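Metagenomic carboxyl esterase MGS0156 (Uncultured organism, PDB 5D8M) probably hydrolyses carboxylic ester bonds, as a carboxylesterase built on an alpha/beta-hydrolase core. Local coordinates at residues D59-G62 with I63-L67; F154-S158 with K159-D163; L165-L168 with V169-D173. All blocks are in the same frame, centred on the assembly; numbering follows the deposited sequence.

Interaction 1: residues D59-G62 with I63-L67; sequences DGDG and ILWRL
The chain doubles back just after a type II' beta turn from Asp59 to Gly62, closed by the backbone bond from Gly62 N to Asp59 O, so that the CA atoms of Asp61 and Trp65 come within 4.4 Å of each other. Gly60 stands at the second position of the turn, with positive phi (62°), a conformation that glycine adopts easily. A water links the two segments, 2.7 Å from Gly60 O and accepting the N-H of Ile63.

The Asp61 carboxylate is the centre of the side-chain contact. Aspartate suits the place because its short side chain carries two oxygens, enough to take Arg66 N and the guanidinium together. Its OD1 takes two donors: Arg66 N meets it almost head-on at 2.8 Å, and Arg66 NE reaches it at 2.9 Å from above the carboxylate plane. Arg66 NH2 bonds to the other oxygen, Asp61 OD2, at 3.0 Å, and both guanidinium bonds are nearly straight. Arginine fits because NE and NH2 can grip two oxygens side-on, its chain being bent at chi3 (-72°) to bring the group round. The guanidinium and carboxylate planes are 65° apart, and Gly60 CA lies over the centre of one guanidinium face. Trp65 adds an oblique contact, its CE3 lying 3.5 Å from Asp61 CG. The indole NE1 bonds to Phe251 O and the ring stacks on Phe251. Ile63, an apolar residue, is turned from the bend onto Met41 and Met45 of helix 34-48.

The contact pins a local bend within the loop between helix 34-48 and strand 87-92: a type II' beta turn with glycine at its second position, followed by an aspartate-arginine salt bridge.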
# COMPACT_ATOMS: atom_id res chain seq x y z
N ASP A 59 22.36 0.66 -3.36
CA ASP A 59 22.94 0.34 -4.66
C ASP A 59 22.16 -0.74 -5.42
O ASP A 59 21.62 -1.66 -4.81
CB ASP A 59 24.39 -0.13 -4.51
CG ASP A 59 25.29 0.95 -3.96
OD1 ASP A 59 24.84 2.11 -3.85
OD2 ASP A 59 26.46 0.65 -3.65
N GLY A 60 22.13 -0.63 -6.74
CA GLY A 60 21.48 -1.61 -7.58
C GLY A 60 19.99 -1.72 -7.31
O GLY A 60 19.25 -0.75 -7.37
N ASP A 61 19.55 -2.94 -7.01
CA ASP A 61 18.15 -3.23 -6.74
C ASP A 61 17.89 -3.30 -5.24
O ASP A 61 16.78 -3.62 -4.83
CB ASP A 61 17.74 -4.55 -7.41
CG ASP A 61 17.93 -4.53 -8.91
OD1 ASP A 61 17.38 -3.61 -9.58
OD2 ASP A 61 18.63 -5.44 -9.42
N GLY A 62 18.91 -2.99 -4.43
CA GLY A 62 18.83 -3.07 -2.98
C GLY A 62 17.58 -2.49 -2.31
O GLY A 62 16.95 -3.15 -1.48
N ILE A 63 17.20 -1.27 -2.65
CA ILE A 63 15.97 -0.71 -2.11
C ILE A 63 14.83 -0.69 -3.13
O ILE A 63 13.67 -0.91 -2.77
CB ILE A 63 16.17 0.72 -1.54
CG1 ILE A 63 16.79 1.67 -2.58
CG2 ILE A 63 17.02 0.65 -0.25
CD1 ILE A 63 16.73 3.20 -2.20
N LEU A 64 15.16 -0.42 -4.38
CA LEU A 64 14.16 -0.26 -5.44
C LEU A 64 14.61 -0.95 -6.69
O LEU A 64 15.68 -0.64 -7.21
CB LEU A 64 13.92 1.22 -5.74
CG LEU A 64 13.38 2.08 -4.60
CD1 LEU A 64 13.62 3.56 -4.92
CD2 LEU A 64 11.86 1.81 -4.44
N TRP A 65 13.80 -1.88 -7.18
CA TRP A 65 14.13 -2.63 -8.39
C TRP A 65 14.31 -1.69 -9.56
O TRP A 65 13.59 -0.70 -9.67
CB TRP A 65 13.05 -3.65 -8.74
CG TRP A 65 13.03 -4.83 -7.84
CD1 TRP A 65 12.17 -5.04 -6.79
CD2 TRP A 65 13.90 -5.96 -7.88
NE1 TRP A 65 12.46 -6.25 -6.19
CE2 TRP A 65 13.52 -6.82 -6.83
CE3 TRP A 65 14.98 -6.33 -8.70
CZ2 TRP A 65 14.17 -8.03 -6.59
CZ3 TRP A 65 15.62 -7.54 -8.46
CH2 TRP A 65 15.21 -8.37 -7.41
N ARG A 66 15.27 -2.01 -10.41
CA ARG A 66 15.49 -1.27 -11.65
C ARG A 66 14.77 -1.94 -12.80
O ARG A 66 15.38 -2.73 -13.51
CB ARG A 66 16.98 -1.19 -11.98
CG ARG A 66 17.83 -0.49 -10.95
CD ARG A 66 19.31 -0.81 -11.15
NE ARG A 66 19.62 -2.19 -10.77
CZ ARG A 66 20.84 -2.73 -10.82
NH1 ARG A 66 21.87 -2.01 -11.25
NH2 ARG A 66 21.02 -3.99 -10.44
N LEU A 67 13.50 -1.61 -13.01
CA LEU A 67 12.77 -2.10 -14.17
C LEU A 67 13.21 -1.29 -15.38
O LEU A 67 13.86 -0.26 -15.23
CB LEU A 67 11.25 -2.00 -13.96
CG LEU A 67 10.59 -3.32 -13.48
CD1 LEU A 67 10.99 -3.64 -12.05
CD2 LEU A 67 9.08 -3.30 -13.65
O HOH W 1 18.08 0.09 -5.03

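Interaction 2: residues F154-S158 with K159-D163; sequences FVTHS and KGAVD
His157 O receives the N-H of Gly160 at 2.8 Å, the shortest bond joining the end of the strand to the first turn of the helix. The donor is tilted from the carbonyl plane, and the N-H...O angle is 138°. Beside it Ala161 N bonds to Ser158 O at 3.2 Å, coming from above the carbonyl plane. Gly160 suits the tight corner, because His157 O occupies the space where a CB would stand.

Strand, sharp turn and helix, with the sequence His-Ser-Lys-Gly and Ser158 strained to a positive phi of 57°, match the nucleophile elbow of alpha/beta hydrolases. Ser158 is therefore probably the nucleophile. It was modelled in two conformers; in the one given here its OG is weakly hydrogen-bonded to His299 NE2, an interaction that the second conformer makes less certain. The N-H of the residue after the nucleophile commonly lines the oxyanion hole in this family, a part Lys159 N may play here.

Thr156 looks toward the helix. With chi1 at 65°, its OG1 sits between the backbone N and the carbonyl carbon, which presses it against Ala161, 3.2 Å from CB; the small methyl permits so close an approach. The hydroxyl bonds to Val182 O of the neighbouring strand. A valine in place of Thr156 would probably leave Val182 O without this hydrogen bond and weaken the tie between the two strands at the elbow.

Lys159 is extended through its first three torsions and bends only at the last, bringing NZ within 2.9 Å of Asp163 OD1, which receives it on its syn lone pair. This salt bridge spans one helical turn in the interior. Trp130 O takes a further bond from Lys159 NZ, while Ser132 and Asn135 bond to OD1 and OD2 of Asp163.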
# COMPACT_ATOMS: atom_id res chain seq x y z
N PHE A 154 -2.85 10.69 2.16
CA PHE A 154 -3.05 9.30 2.56
C PHE A 154 -1.83 8.48 2.15
O PHE A 154 -1.31 8.65 1.04
CB PHE A 154 -4.30 8.69 1.91
CG PHE A 154 -5.60 9.19 2.49
CD1 PHE A 154 -6.08 8.68 3.69
CD2 PHE A 154 -6.35 10.17 1.84
CE1 PHE A 154 -7.28 9.12 4.24
CE2 PHE A 154 -7.56 10.62 2.39
CZ PHE A 154 -8.03 10.08 3.59
N VAL A 155 -1.37 7.63 3.06
CA VAL A 155 -0.39 6.61 2.75
C VAL A 155 -0.99 5.29 3.17
O VAL A 155 -1.26 5.08 4.36
CB VAL A 155 0.95 6.84 3.46
CG1 VAL A 155 1.94 5.76 3.06
CG2 VAL A 155 1.50 8.23 3.09
N THR A 156 -1.26 4.44 2.19
CA THR A 156 -2.14 3.30 2.39
C THR A 156 -1.39 2.03 2.07
O THR A 156 -0.43 2.06 1.29
CB THR A 156 -3.41 3.43 1.49
OG1 THR A 156 -3.05 3.37 0.10
CG2 THR A 156 -4.10 4.77 1.70
N HIS A 157 -1.83 0.91 2.65
CA HIS A 157 -1.21 -0.38 2.39
C HIS A 157 -2.29 -1.41 2.07
O HIS A 157 -3.34 -1.45 2.73
CB HIS A 157 -0.38 -0.83 3.62
CG HIS A 157 0.28 -2.17 3.47
ND1 HIS A 157 0.03 -3.22 4.33
CD2 HIS A 157 1.18 -2.63 2.57
CE1 HIS A 157 0.76 -4.26 3.98
NE2 HIS A 157 1.47 -3.93 2.91
N SER A 158 -2.04 -2.20 1.03
CA SER A 158 -2.90 -3.33 0.72
C SER A 158 -4.37 -2.91 0.50
O SER A 158 -4.67 -2.02 -0.29
CB SER A 158 -2.80 -4.35 1.86
OG SER A 158 -3.42 -5.57 1.53
N LYS A 159 -5.27 -3.53 1.24
CA LYS A 159 -6.69 -3.19 1.13
C LYS A 159 -7.00 -1.74 1.55
O LYS A 159 -8.02 -1.15 1.15
CB LYS A 159 -7.53 -4.18 1.96
CG LYS A 159 -9.06 -3.96 1.82
CD LYS A 159 -9.85 -5.10 2.46
CE LYS A 159 -11.30 -4.67 2.72
NZ LYS A 159 -11.35 -3.59 3.80
N GLY A 160 -6.12 -1.16 2.36
CA GLY A 160 -6.30 0.23 2.79
C GLY A 160 -6.39 1.20 1.64
O GLY A 160 -7.10 2.22 1.69
N ALA A 161 -5.66 0.88 0.57
CA ALA A 161 -5.67 1.74 -0.61
C ALA A 161 -7.05 1.82 -1.23
O ALA A 161 -7.47 2.88 -1.66
CB ALA A 161 -4.64 1.23 -1.65
N VAL A 162 -7.76 0.70 -1.28
CA VAL A 162 -9.05 0.75 -1.94
C VAL A 162 -10.15 1.11 -0.97
O VAL A 162 -11.16 1.66 -1.40
CB VAL A 162 -9.37 -0.57 -2.66
CG1 VAL A 162 -8.34 -0.75 -3.79
CG2 VAL A 162 -9.31 -1.74 -1.72
N ASP A 163 -9.94 0.89 0.33
CA ASP A 163 -10.78 1.52 1.35
C ASP A 163 -10.79 3.05 1.11
O ASP A 163 -11.84 3.68 1.10
CB ASP A 163 -10.27 1.22 2.78
CG ASP A 163 -10.48 -0.24 3.22
OD1 ASP A 163 -11.19 -1.03 2.54
OD2 ASP A 163 -9.93 -0.58 4.31

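Interaction 3: residues L165-L168 with V169-D173; sequences LEAL and VSYPD
Tyr171 lays its ring obliquely beside the last turn of helix 159-170, its CD2 4.3 Å from Ala167 CB and 3.3 Å from Ala167 O. This is a helix-to-helix junction: Tyr171 is the first residue to leave helical backbone angles and also the N-cap position of helix 172-177. Pro172 follows well, because the first turn of a helix can do without the N-H that proline lacks.

The ring keeps close to the preceding turn because chi1 of Tyr171 (-52°) sets CG opposite its own carbonyl carbon. One ring face carries Ser170 CB, 3.7 Å above the plane and offset toward the rim. A flat aromatic side chain suits this place, since it can stack with His140 of helix 132-143 while also lying against Ala167 and Ser170 CB. The small methyl of Ala167 lies against Ala136 of helix 132-143.

The other side chains spread to different neighbours. Val169 sets CG2 3.4 Å from Leu165 O, one turn earlier, and meets Phe233 of helix 227-236. Glu166 reaches the same helix, where its OE2 forms a salt bridge with Arg230. Leu168 points away from the junction and its side chain touches Thr178 and Val181 of strand 178-184, an apolar residue on the buried flank of the helix.

The backbone i to i+4 ladder runs to the very end of the helix: Val169 N bonds to Leu165 O at 3.0 Å and Ser170 N to Glu166 O at 2.9 Å. The final rung joins Tyr171 N to Ala167 O at 2.8 Å, the donor lying nearly along the C=O axis.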
# COMPACT_ATOMS: atom_id res chain seq x y z
N LEU A 165 -9.83 4.80 -1.74
CA LEU A 165 -10.41 5.16 -3.05
C LEU A 165 -11.94 5.10 -3.01
O LEU A 165 -12.61 5.97 -3.57
CB LEU A 165 -9.88 4.23 -4.16
CG LEU A 165 -8.39 4.36 -4.52
CD1 LEU A 165 -8.01 3.53 -5.78
CD2 LEU A 165 -7.98 5.84 -4.67
N GLU A 166 -12.50 4.09 -2.36
CA GLU A 166 -13.95 4.02 -2.26
C GLU A 166 -14.48 5.20 -1.45
O GLU A 166 -15.54 5.74 -1.76
CB GLU A 166 -14.39 2.69 -1.63
CG GLU A 166 -14.01 1.48 -2.54
CD GLU A 166 -14.96 0.28 -2.47
OE1 GLU A 166 -15.95 0.29 -1.70
OE2 GLU A 166 -14.70 -0.69 -3.21
N ALA A 167 -13.74 5.60 -0.42
CA ALA A 167 -14.13 6.77 0.37
C ALA A 167 -14.13 8.04 -0.49
O ALA A 167 -15.07 8.84 -0.46
CB ALA A 167 -13.19 6.93 1.57
N LEU A 168 -13.08 8.23 -1.29
CA LEU A 168 -12.97 9.44 -2.13
C LEU A 168 -14.09 9.51 -3.15
O LEU A 168 -14.61 10.57 -3.46
CB LEU A 168 -11.61 9.46 -2.84
CG LEU A 168 -10.45 9.66 -1.86
CD1 LEU A 168 -9.14 9.57 -2.57
CD2 LEU A 168 -10.59 11.04 -1.21
N VAL A 169 -14.49 8.35 -3.66
CA VAL A 169 -15.60 8.28 -4.59
C VAL A 169 -16.94 8.50 -3.90
O VAL A 169 -17.85 9.09 -4.47
CB VAL A 169 -15.60 6.92 -5.32
CG1 VAL A 169 -16.91 6.73 -6.08
CG2 VAL A 169 -14.41 6.85 -6.28
N SER A 170 -17.08 8.02 -2.67
CA SER A 170 -18.35 8.12 -1.95
C SER A 170 -18.60 9.48 -1.30
O SER A 170 -19.74 9.91 -1.16
CB SER A 170 -18.44 7.05 -0.87
OG SER A 170 -18.48 5.77 -1.46
N TYR A 171 -17.53 10.14 -0.87
CA TYR A 171 -17.69 11.37 -0.09
C TYR A 171 -16.97 12.53 -0.75
O TYR A 171 -15.79 12.72 -0.55
CB TYR A 171 -17.15 11.15 1.33
CG TYR A 171 -17.75 9.92 2.00
CD1 TYR A 171 -19.06 9.94 2.47
CD2 TYR A 171 -17.01 8.76 2.16
CE1 TYR A 171 -19.61 8.83 3.09
CE2 TYR A 171 -17.56 7.63 2.77
CZ TYR A 171 -18.87 7.68 3.24
OH TYR A 171 -19.43 6.57 3.85
N PRO A 172 -17.70 13.32 -1.56
CA PRO A 172 -17.10 14.50 -2.19
C PRO A 172 -16.42 15.45 -1.20
O PRO A 172 -15.45 16.10 -1.55
CB PRO A 172 -18.30 15.19 -2.85
CG PRO A 172 -19.27 14.09 -3.10
CD PRO A 172 -19.10 13.11 -1.97
N ASP A 173 -16.93 15.54 0.02
CA ASP A 173 -16.29 16.42 0.99
C ASP A 173 -14.92 15.88 1.41
O ASP A 173 -14.00 16.67 1.67
CB ASP A 173 -17.19 16.62 2.21
CG ASP A 173 -17.64 15.32 2.85
OD1 ASP A 173 -17.83 14.32 2.12
OD2 ASP A 173 -17.82 15.30 4.08

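Along the chain the three contacts come in series. Interaction 1 lies in the loop between helix 34-48 and strand 87-92, well before the other two, with its centre about 24 Å from that of interaction 2 and about 35 Å from that of interaction 3, across the chain's centre. Interactions 2 and 3 share helix 159-170, their centres about 13 Å apart. Interaction 2 sits where strand 151-157, inside the parallel sheet, turns into the helix at the probable catalytic centre; interaction 3 closes that helix and starts helix 172-177, which leads into the adjacent strand 178-184. Both lie on the beta-alpha-beta crossover between these strands, at opposite ends of helix 159-170.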